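Local coordinates for protein SxtG (Microseira wollei, PDB 6U1R) that acts as an amidinotransferase of the saxitoxin biosynthetic pathway, probably passing an amidino group through a covalent cysteine intermediate, at residues G47-P55 / Q70-Y81; P271-E282 / L293-Y303. All blocks are in the same frame, centred on the assembly; numbering follows the deposited sequence.

Contact 1. Residues G47-P55 / Q70-Y81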
loop_
_atom_site.group_PDB
_atom_site.type_symbol
_atom_site.label_atom_id
_atom_site.label_comp_id
_atom_site.label_asym_id
_atom_site.label_seq_id
_atom_site.Cartn_x
_atom_site.Cartn_y
_atom_site.Cartn_z
ATOM N N GLY A 47 16.065 -11.655 -16.564
ATOM C CA GLY A 47 14.990 -12.485 -16.036
ATOM C C GLY A 47 13.606 -12.086 -16.480
ATOM O O GLY A 47 12.622 -12.590 -15.922
ATOM N N ALA A 48 13.512 -11.193 -17.464
ATOM C CA ALA A 48 12.247 -10.608 -17.889
ATOM C C ALA A 48 11.325 -11.652 -18.525
ATOM O O ALA A 48 11.773 -12.530 -19.265
ATOM C CB ALA A 48 12.515 -9.467 -18.873
ATOM N N MET A 49 10.031 -11.544 -18.211
ATOM C CA MET A 49 8.963 -12.394 -18.723
ATOM C C MET A 49 8.035 -11.564 -19.597
ATOM O O MET A 49 7.761 -10.405 -19.287
ATOM C CB MET A 49 8.146 -13.010 -17.578
ATOM C CG MET A 49 8.989 -13.732 -16.525
ATOM S SD MET A 49 9.787 -15.216 -17.161
ATOM C CE MET A 49 8.369 -16.237 -17.500
ATOM N N LEU A 50 7.544 -12.154 -20.684
ATOM C CA LEU A 50 6.679 -11.416 -21.592
ATOM C C LEU A 50 5.424 -10.909 -20.872
ATOM O O LEU A 50 4.937 -11.538 -19.922
ATOM C CB LEU A 50 6.267 -12.301 -22.770
ATOM C CG LEU A 50 7.336 -12.734 -23.771
ATOM C CD1 LEU A 50 6.699 -13.657 -24.829
ATOM C CD2 LEU A 50 7.987 -11.509 -24.424
ATOM N N PRO A 51 4.869 -9.778 -21.323
ATOM C CA PRO A 51 3.568 -9.332 -20.821
ATOM C C PRO A 51 2.510 -10.398 -21.054
ATOM O O PRO A 51 2.565 -11.143 -22.035
ATOM C CB PRO A 51 3.268 -8.081 -21.661
ATOM C CG PRO A 51 4.532 -7.691 -22.274
ATOM C CD PRO A 51 5.349 -8.936 -22.427
ATOM N N ALA A 52 1.522 -10.428 -20.167
ATOM C CA ALA A 52 0.367 -11.300 -20.320
ATOM C C ALA A 52 -0.711 -10.612 -21.142
ATOM O O ALA A 52 -0.978 -9.412 -20.969
ATOM C CB ALA A 52 -0.201 -11.685 -18.957
ATOM N N LEU A 53 -1.346 -11.390 -22.017
ATOM C CA LEU A 53 -2.337 -10.851 -22.935
ATOM C C LEU A 53 -3.593 -10.387 -22.211
ATOM O O LEU A 53 -4.227 -9.400 -22.627
ATOM C CB LEU A 53 -2.688 -11.925 -23.978
ATOM C CG LEU A 53 -3.522 -11.557 -25.189
ATOM C CD1 LEU A 53 -2.783 -10.525 -26.060
ATOM C CD2 LEU A 53 -3.826 -12.831 -25.995
ATOM N N GLU A 54 -3.968 -11.078 -21.141
ATOM C CA GLU A 54 -5.255 -10.845 -20.494
ATOM C C GLU A 54 -5.061 -10.419 -19.055
ATOM O O GLU A 54 -4.052 -10.779 -18.430
ATOM C CB GLU A 54 -6.134 -12.110 -20.537
ATOM C CG GLU A 54 -6.386 -12.679 -21.929
ATOM C CD GLU A 54 -7.637 -12.125 -22.592
ATOM O OE1 GLU A 54 -7.963 -12.577 -23.716
ATOM O OE2 GLU A 54 -8.297 -11.247 -21.992
ATOM N N PRO A 55 -6.011 -9.628 -18.516
ATOM C CA PRO A 55 -7.169 -9.070 -19.217
ATOM C C PRO A 55 -6.937 -7.635 -19.712
ATOM O O PRO A 55 -7.923 -7.046 -20.158
ATOM C CB PRO A 55 -8.254 -9.093 -18.141
ATOM C CG PRO A 55 -7.500 -8.779 -16.895
ATOM C CD PRO A 55 -6.113 -9.392 -17.068
ATOM N N GLN A 70 -1.343 -11.859 -30.223
ATOM C CA GLN A 70 -1.954 -12.909 -29.434
ATOM C C GLN A 70 -1.267 -14.247 -29.650
ATOM O O GLN A 70 -1.409 -15.134 -28.809
ATOM C CB GLN A 70 -3.456 -12.997 -29.720
ATOM C CG GLN A 70 -3.857 -13.580 -31.042
ATOM C CD GLN A 70 -5.374 -13.663 -31.170
ATOM O OE1 GLN A 70 -6.109 -13.218 -30.282
ATOM N NE2 GLN A 70 -5.849 -14.230 -32.273
ATOM N N LYS A 71 -0.473 -14.394 -30.710
ATOM C CA LYS A 71 0.355 -15.587 -30.854
ATOM C C LYS A 71 1.580 -15.538 -29.953
ATOM O O LYS A 71 2.023 -16.583 -29.458
ATOM C CB LYS A 71 0.802 -15.754 -32.305
ATOM C CG LYS A 71 -0.320 -16.053 -33.283
ATOM C CD LYS A 71 0.217 -16.060 -34.720
ATOM C CE LYS A 71 -0.844 -16.469 -35.719
ATOM N NZ LYS A 71 -1.390 -17.822 -35.415
ATOM N N VAL A 72 2.106 -14.334 -29.708
ATOM C CA VAL A 72 3.359 -14.144 -28.981
ATOM C C VAL A 72 3.129 -14.184 -27.479
ATOM O O VAL A 72 3.883 -14.827 -26.738
ATOM C CB VAL A 72 3.993 -12.797 -29.403
ATOM C CG1 VAL A 72 5.039 -12.327 -28.387
ATOM C CG2 VAL A 72 4.589 -12.900 -30.783
ATOM N N LEU A 73 2.119 -13.457 -27.015
ATOM C CA LEU A 73 1.833 -13.275 -25.605
ATOM C C LEU A 73 0.802 -14.291 -25.157
ATOM O O LEU A 73 -0.180 -14.541 -25.860
ATOM C CB LEU A 73 1.283 -11.873 -25.347
ATOM C CG LEU A 73 2.101 -10.707 -25.894
ATOM C CD1 LEU A 73 1.393 -9.385 -25.603
ATOM C CD2 LEU A 73 3.482 -10.720 -25.285
ATOM N N PHE A 74 1.010 -14.850 -23.972
ATOM C CA PHE A 74 0.107 -15.860 -23.447
ATOM C C PHE A 74 -0.814 -15.262 -22.381
ATOM O O PHE A 74 -0.614 -14.143 -21.886
ATOM C CB PHE A 74 0.916 -17.051 -22.920
ATOM C CG PHE A 74 1.397 -17.983 -24.013
ATOM C CD1 PHE A 74 2.248 -17.539 -25.015
ATOM C CD2 PHE A 74 1.002 -19.306 -24.028
ATOM C CE1 PHE A 74 2.690 -18.402 -26.021
ATOM C CE2 PHE A 74 1.430 -20.168 -25.023
ATOM C CZ PHE A 74 2.282 -19.720 -26.016
ATOM N N GLU A 75 -1.834 -16.055 -22.024
ATOM C CA GLU A 75 -2.995 -15.595 -21.249
ATOM C C GLU A 75 -2.600 -14.948 -19.929
ATOM O O GLU A 75 -3.062 -13.860 -19.567
ATOM C CB GLU A 75 -3.915 -16.785 -20.949
ATOM C CG GLU A 75 -4.660 -17.397 -22.138
ATOM C CD GLU A 75 -3.873 -18.456 -22.929
ATOM O OE1 GLU A 75 -2.666 -18.702 -22.661
ATOM O OE2 GLU A 75 -4.494 -19.058 -23.836
ATOM N N THR A 76 -1.803 -15.669 -19.133
ATOM C CA THR A 76 -1.474 -15.202 -17.790
ATOM C C THR A 76 0.028 -15.233 -17.543
ATOM O O THR A 76 0.469 -15.360 -16.399
ATOM C CB THR A 76 -2.195 -16.010 -16.706
ATOM O OG1 THR A 76 -1.776 -17.387 -16.756
ATOM C CG2 THR A 76 -3.727 -15.923 -16.879
ATOM N N GLY A 77 0.819 -15.084 -18.603
ATOM C CA GLY A 77 2.259 -15.046 -18.466
ATOM C C GLY A 77 2.902 -16.421 -18.500
ATOM O O GLY A 77 2.345 -17.366 -19.075
ATOM N N GLY A 78 4.073 -16.548 -17.884
ATOM C CA GLY A 78 4.785 -17.808 -17.837
ATOM C C GLY A 78 5.745 -18.051 -18.979
ATOM O O GLY A 78 6.363 -19.127 -19.027
ATOM N N ILE A 79 5.919 -17.088 -19.875
ATOM C CA ILE A 79 6.789 -17.216 -21.038
ATOM C C ILE A 79 7.925 -16.206 -20.890
ATOM O O ILE A 79 7.668 -15.001 -20.806
ATOM C CB ILE A 79 6.034 -16.969 -22.355
ATOM C CG1 ILE A 79 4.773 -17.841 -22.453
ATOM C CG2 ILE A 79 6.973 -17.204 -23.557
ATOM C CD1 ILE A 79 5.065 -19.331 -22.533
ATOM N N PRO A 80 9.196 -16.618 -20.913
ATOM C CA PRO A 80 10.285 -15.633 -20.820
ATOM C C PRO A 80 10.465 -14.850 -22.117
ATOM O O PRO A 80 10.113 -15.299 -23.207
ATOM C CB PRO A 80 11.517 -16.498 -20.526
ATOM C CG PRO A 80 11.219 -17.786 -21.247
ATOM C CD PRO A 80 9.717 -17.993 -21.033
ATOM N N TYR A 81 11.032 -13.651 -21.989
ATOM C CA TYR A 81 11.573 -12.993 -23.168
ATOM C C TYR A 81 12.657 -13.879 -23.776
ATOM O O TYR A 81 13.399 -14.542 -23.036
ATOM C CB TYR A 81 12.181 -11.629 -22.823
ATOM C CG TYR A 81 11.206 -10.475 -22.838
ATOM C CD1 TYR A 81 10.433 -10.192 -21.729
ATOM C CD2 TYR A 81 11.065 -9.662 -23.970
ATOM C CE1 TYR A 81 9.535 -9.138 -21.731
ATOM C CE2 TYR A 81 10.174 -8.603 -23.982
ATOM C CZ TYR A 81 9.411 -8.338 -22.851
ATOM O OH TYR A 81 8.514 -7.294 -22.828
HETATM O O HOH W 1 5.090 -14.208 -20.100
HETATM O O HOH W 2 2.863 -13.860 -21.983
#
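Leu50 presses one methyl onto the ring of Tyr81: CD2 stands 3.5 Å from the centroid of that ring and 7° off its normal, a CH-pi contact over the face. Its other methyl, CD1, meets Ile79 CG2 at 3.8 Å and also reaches Val72. A chi1 of -67° puts CG beside the backbone N, and chi2 near 180° then sets which way the two methyls point. At the rim of the ring, Met49 O lies near its plane, 3.3 Å from Tyr81 CE1. The CD carbon of Pro51 reaches Tyr81 OH at 3.6 Å. Met49, bent at both chi2 and chi3, curls back so that SD passes Pro80 and CE settles on the Gly78 and Ile79 backbone.

Beneath these side chains the two chains run antiparallel. Met49 and Pro80 form a non-hydrogen-bonded pair, framed by Leu50 N to Ile79 O (2.9 Å) and Tyr81 N to Ala48 O (3.0 Å). Further on, direct backbone bonding gives way to water bridges: water 1 joins Leu50 O to Ile79 N, and water 2 joins Pro51 O to Phe74 N. Ala52 CB packs here on Gly77 N at 3.6 Å. Direct pairing resumes where Leu53 N gives a nearly straight bond (172°) to Phe74 O. Leu73, just past the end of helix 63-72, lays CD2 against Pro51 O and CD, while Leu53 CD2 rests on Gln70 CB.

A second shell fixes the ring: Tyr81 OH bonds Pro361 O and the ring stacks on Phe362. Ser128 OG receives Gly78 N. The side chain of Pro51 is about 10 Å from that of His264, a predicted active-site residue. The whole is an irregular antiparallel pairing with a single beta bridge, closing a helical excursion at the outer margin of the amidinotransferase domain.

Contact 2. Residues P271-E282 / L293-Y303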
loop_
_atom_site.group_PDB
_atom_site.type_symbol
_atom_site.label_atom_id
_atom_site.label_comp_id
_atom_site.label_asym_id
_atom_site.label_seq_id
_atom_site.Cartn_x
_atom_site.Cartn_y
_atom_site.Cartn_z
ATOM N N PRO A 271 6.474 17.311 -19.976
ATOM C CA PRO A 271 7.141 18.545 -19.540
ATOM C C PRO A 271 8.645 18.414 -19.711
ATOM O O PRO A 271 9.251 17.433 -19.274
ATOM C CB PRO A 271 6.746 18.660 -18.057
ATOM C CG PRO A 271 5.546 17.755 -17.906
ATOM C CD PRO A 271 5.737 16.655 -18.885
ATOM N N LEU A 272 9.260 19.416 -20.341
ATOM C CA LEU A 272 10.708 19.402 -20.541
ATOM C C LEU A 272 11.460 20.414 -19.687
ATOM O O LEU A 272 12.603 20.153 -19.327
ATOM C CB LEU A 272 11.056 19.664 -22.010
ATOM C CG LEU A 272 10.448 18.694 -23.029
ATOM C CD1 LEU A 272 10.948 19.021 -24.426
ATOM C CD2 LEU A 272 10.757 17.250 -22.671
ATOM N N ALA A 273 10.835 21.533 -19.352
ATOM C CA ALA A 273 11.437 22.631 -18.612
ATOM C C ALA A 273 10.331 23.601 -18.234
ATOM O O ALA A 273 9.250 23.561 -18.813
ATOM C CB ALA A 273 12.508 23.355 -19.447
ATOM N N PRO A 274 10.577 24.485 -17.258
ATOM C CA PRO A 274 9.576 25.512 -16.952
ATOM C C PRO A 274 9.147 26.248 -18.211
ATOM O O PRO A 274 9.983 26.748 -18.963
ATOM C CB PRO A 274 10.300 26.422 -15.947
ATOM C CG PRO A 274 11.275 25.502 -15.284
ATOM C CD PRO A 274 11.765 24.599 -16.396
ATOM N N GLY A 275 7.840 26.266 -18.468
ATOM C CA GLY A 275 7.253 26.907 -19.628
ATOM C C GLY A 275 7.315 26.126 -20.933
ATOM O O GLY A 275 6.941 26.686 -21.971
ATOM N N LYS A 276 7.791 24.873 -20.928
ATOM C CA LYS A 276 7.998 24.091 -22.153
ATOM C C LYS A 276 7.441 22.680 -21.983
ATOM O O LYS A 276 7.950 21.913 -21.167
ATOM C CB LYS A 276 9.491 24.000 -22.495
ATOM C CG LYS A 276 10.229 25.340 -22.559
ATOM C CD LYS A 276 9.710 26.209 -23.677
ATOM C CE LYS A 276 10.338 27.611 -23.632
ATOM N NZ LYS A 276 11.793 27.542 -23.857
ATOM N N ILE A 277 6.443 22.313 -22.781
ATOM C CA ILE A 277 5.839 20.990 -22.685
ATOM C C ILE A 277 5.669 20.403 -24.082
ATOM O O ILE A 277 5.123 21.051 -24.981
ATOM C CB ILE A 277 4.509 21.043 -21.904
ATOM C CG1 ILE A 277 3.956 19.638 -21.644
ATOM C CG2 ILE A 277 3.483 21.975 -22.577
ATOM C CD1 ILE A 277 2.936 19.620 -20.507
ATOM N N LEU A 278 6.164 19.181 -24.252
ATOM C CA LEU A 278 6.139 18.446 -25.508
ATOM C C LEU A 278 4.846 17.642 -25.618
ATOM O O LEU A 278 4.498 16.889 -24.695
ATOM C CB LEU A 278 7.356 17.521 -25.544
ATOM C CG LEU A 278 7.640 16.606 -26.733
ATOM C CD1 LEU A 278 7.995 17.424 -27.955
ATOM C CD2 LEU A 278 8.781 15.652 -26.390
ATOM N N VAL A 279 4.149 17.769 -26.757
ATOM C CA VAL A 279 2.827 17.182 -26.920
ATOM C C VAL A 279 2.760 16.342 -28.192
ATOM O O VAL A 279 3.313 16.713 -29.233
ATOM C CB VAL A 279 1.740 18.277 -26.933
ATOM C CG1 VAL A 279 0.403 17.673 -27.188
ATOM C CG2 VAL A 279 1.763 19.023 -25.617
ATOM N N ASN A 280 2.079 15.210 -28.088
ATOM C CA ASN A 280 1.912 14.274 -29.189
ATOM C C ASN A 280 0.785 14.757 -30.094
ATOM O O ASN A 280 -0.350 14.877 -29.626
ATOM C CB ASN A 280 1.591 12.892 -28.600
ATOM C CG ASN A 280 1.428 11.817 -29.645
ATOM O OD1 ASN A 280 0.823 12.030 -30.703
ATOM N ND2 ASN A 280 1.947 10.625 -29.339
ATOM N N PRO A 281 1.037 15.032 -31.381
ATOM C CA PRO A 281 -0.020 15.638 -32.210
ATOM C C PRO A 281 -1.160 14.692 -32.556
ATOM O O PRO A 281 -2.235 15.169 -32.945
ATOM C CB PRO A 281 0.734 16.083 -33.471
ATOM C CG PRO A 281 1.829 15.124 -33.609
ATOM C CD PRO A 281 2.263 14.797 -32.159
ATOM N N GLU A 282 -0.964 13.385 -32.456
ATOM C CA GLU A 282 -2.025 12.428 -32.736
ATOM C C GLU A 282 -2.850 12.088 -31.500
ATOM O O GLU A 282 -4.051 11.810 -31.622
ATOM C CB GLU A 282 -1.417 11.153 -33.330
ATOM C CG GLU A 282 -0.908 11.328 -34.767
ATOM C CD GLU A 282 -2.043 11.524 -35.758
ATOM O OE1 GLU A 282 -3.044 10.793 -35.643
ATOM O OE2 GLU A 282 -1.942 12.407 -36.634
ATOM N N LEU A 293 -2.455 25.247 -18.867
ATOM C CA LEU A 293 -1.318 25.186 -19.773
ATOM C C LEU A 293 -1.203 26.398 -20.692
ATOM O O LEU A 293 -0.190 26.517 -21.385
ATOM C CB LEU A 293 -1.402 23.901 -20.591
ATOM C CG LEU A 293 -1.079 22.652 -19.764
ATOM C CD1 LEU A 293 -1.615 21.401 -20.431
ATOM C CD2 LEU A 293 0.403 22.525 -19.586
ATOM N N LYS A 294 -2.165 27.332 -20.676
ATOM C CA LYS A 294 -2.130 28.457 -21.607
ATOM C C LYS A 294 -0.898 29.335 -21.427
ATOM O O LYS A 294 -0.463 29.975 -22.387
ATOM C CB LYS A 294 -3.393 29.315 -21.461
ATOM C CG LYS A 294 -4.663 28.662 -21.987
ATOM C CD LYS A 294 -4.568 28.366 -23.480
ATOM C CE LYS A 294 -5.920 27.953 -24.056
ATOM N NZ LYS A 294 -5.871 27.825 -25.539
ATOM N N SER A 295 -0.330 29.399 -20.224
ATOM C CA SER A 295 0.855 30.218 -19.988
ATOM C C SER A 295 2.152 29.580 -20.485
ATOM O O SER A 295 3.192 30.260 -20.512
ATOM C CB SER A 295 0.981 30.513 -18.495
ATOM O OG SER A 295 1.174 29.314 -17.787
ATOM N N TRP A 296 2.127 28.305 -20.878
ATOM C CA TRP A 296 3.303 27.599 -21.358
ATOM C C TRP A 296 3.347 27.538 -22.889
ATOM O O TRP A 296 2.331 27.682 -23.584
ATOM C CB TRP A 296 3.334 26.168 -20.787
ATOM C CG TRP A 296 3.850 26.075 -19.386
ATOM C CD1 TRP A 296 3.749 27.011 -18.401
ATOM C CD2 TRP A 296 4.589 24.981 -18.829
ATOM N NE1 TRP A 296 4.377 26.559 -17.247
ATOM C CE2 TRP A 296 4.898 25.314 -17.491
ATOM C CE3 TRP A 296 5.018 23.754 -19.331
ATOM C CZ2 TRP A 296 5.606 24.451 -16.653
ATOM C CZ3 TRP A 296 5.726 22.898 -18.494
ATOM C CH2 TRP A 296 6.016 23.254 -17.173
ATOM N N ASP A 297 4.552 27.310 -23.403
ATOM C CA ASP A 297 4.750 27.009 -24.819
ATOM C C ASP A 297 4.467 25.532 -25.070
ATOM O O ASP A 297 5.107 24.656 -24.472
ATOM C CB ASP A 297 6.174 27.337 -25.263
ATOM C CG ASP A 297 6.453 28.843 -25.306
ATOM O OD1 ASP A 297 5.495 29.625 -25.480
ATOM O OD2 ASP A 297 7.630 29.240 -25.175
ATOM N N ILE A 298 3.535 25.264 -25.974
ATOM C CA ILE A 298 3.200 23.908 -26.379
ATOM C C ILE A 298 4.090 23.553 -27.564
ATOM O O ILE A 298 3.999 24.158 -28.640
ATOM C CB ILE A 298 1.711 23.784 -26.708
ATOM C CG1 ILE A 298 0.905 23.985 -25.410
ATOM C CG2 ILE A 298 1.409 22.443 -27.360
ATOM C CD1 ILE A 298 -0.576 23.985 -25.607
ATOM N N LEU A 299 4.992 22.605 -27.341
ATOM C CA LEU A 299 5.930 22.137 -28.354
ATOM C C LEU A 299 5.338 20.883 -28.989
ATOM O O LEU A 299 5.309 19.821 -28.358
ATOM C CB LEU A 299 7.295 21.848 -27.729
ATOM C CG LEU A 299 7.883 22.956 -26.847
ATOM C CD1 LEU A 299 9.224 22.499 -26.300
ATOM C CD2 LEU A 299 8.033 24.250 -27.610
ATOM N N VAL A 300 4.857 20.997 -30.233
ATOM C CA VAL A 300 4.197 19.867 -30.887
ATOM C C VAL A 300 5.259 18.956 -31.497
ATOM O O VAL A 300 6.073 19.387 -32.325
ATOM C CB VAL A 300 3.191 20.342 -31.950
ATOM C CG1 VAL A 300 2.479 19.139 -32.606
ATOM C CG2 VAL A 300 2.157 21.297 -31.352
ATOM N N ALA A 301 5.257 17.688 -31.086
ATOM C CA ALA A 301 6.277 16.760 -31.530
ATOM C C ALA A 301 6.231 16.600 -33.049
ATOM O O ALA A 301 5.144 16.560 -33.637
ATOM C CB ALA A 301 6.085 15.387 -30.878
ATOM N N PRO A 302 7.383 16.484 -33.705
ATOM C CA PRO A 302 7.391 16.122 -35.124
ATOM C C PRO A 302 6.986 14.673 -35.311
ATOM O O PRO A 302 7.037 13.863 -34.386
ATOM C CB PRO A 302 8.851 16.361 -35.533
ATOM C CG PRO A 302 9.618 16.030 -34.292
ATOM C CD PRO A 302 8.750 16.538 -33.153
ATOM N N TYR A 303 6.544 14.360 -36.540
ATOM C CA TYR A 303 6.234 12.986 -36.929
ATOM C C TYR A 303 7.524 12.215 -37.213
ATOM O O TYR A 303 8.419 12.743 -37.892
ATOM C CB TYR A 303 5.309 12.988 -38.150
ATOM C CG TYR A 303 3.899 13.422 -37.809
ATOM C CD1 TYR A 303 3.570 14.764 -37.669
ATOM C CD2 TYR A 303 2.903 12.486 -37.599
ATOM C CE1 TYR A 303 2.278 15.152 -37.334
ATOM C CE2 TYR A 303 1.616 12.871 -37.276
ATOM C CZ TYR A 303 1.312 14.192 -37.145
ATOM O OH TYR A 303 0.027 14.545 -36.814
#
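Leu299 offers both its N and its O to strand 276-279: N bonds Ile277 O at 2.8 Å and O takes Val279 N, also at 2.8 Å. Ile277 N to Asp297 O precedes this pair and the straight Ala301 N to Val279 O bond (176°) follows it, so strands 276-279 and 297-300 run parallel, crossing at -32°. At the entrance Asp297 N reaches Gly275 O from above the carbonyl plane.

That entrance is roofed by Trp296, whose indole lies over the turn. Gly275 CA sits 3.4 Å from the centroid of the five-membered ring, a CH-pi contact, and Gly275 N comes over the same face. Ile277 CB instead meets the indole edge at CE3, 3.8 Å away. The turn is type II from Ala273 to Lys276, and the positive phi of Gly275 suits its third position. Trp296 is held from outside by the C-terminal end: NE1 bonds Tyr382 O and the ring stacks on Phe383.

On one face of the sheet Leu299 CD1 packs on Lys276 CB, and Leu278, its CG anti to the backbone N (chi1 -180°), brings CD1 to 4.0 Å from Ala301 CB. Leu272 and Ala301 on this side touch helix 338-346. On the other face Val279 CG2 meets Ile298 CG2 at 3.9 Å. At the far end Pro281 wedges its CB against Val300 CG1 (3.6 Å) and its CG against Tyr303. The Asx turn made by Asn280 OD1 and Glu282 N shapes this exit.

A tight hairpin with a classic beta bulge, where Leu272 and Ala273 both face Lys276, followed by a parallel third strand, makes a three-stranded mixed sheet consistent with a blade of the alpha/beta-propeller of amidinotransferases.

Contact 1 closes before contact 2 opens, so the two stand in series along the chain, and they lie on opposite sides of its centre. Their centres are 35 Å apart and the nearest atoms about 20 Å, with no touch between them. They share no helix, strand or sheet: residues 47-55 and 70-81 run into the start of helix 53-57 and out of the end of helix 63-72, whereas 271-282 and 293-303 contain strands 276-279 and 297-300 and the end of 269-273 of one mixed sheet. Contact 1 is the nearer to the predicted active site, the side chain of Pro51 lying about 11 Å from that of Asp215, while contact 2 joins strands of a sheet that lies away from the annotated sites.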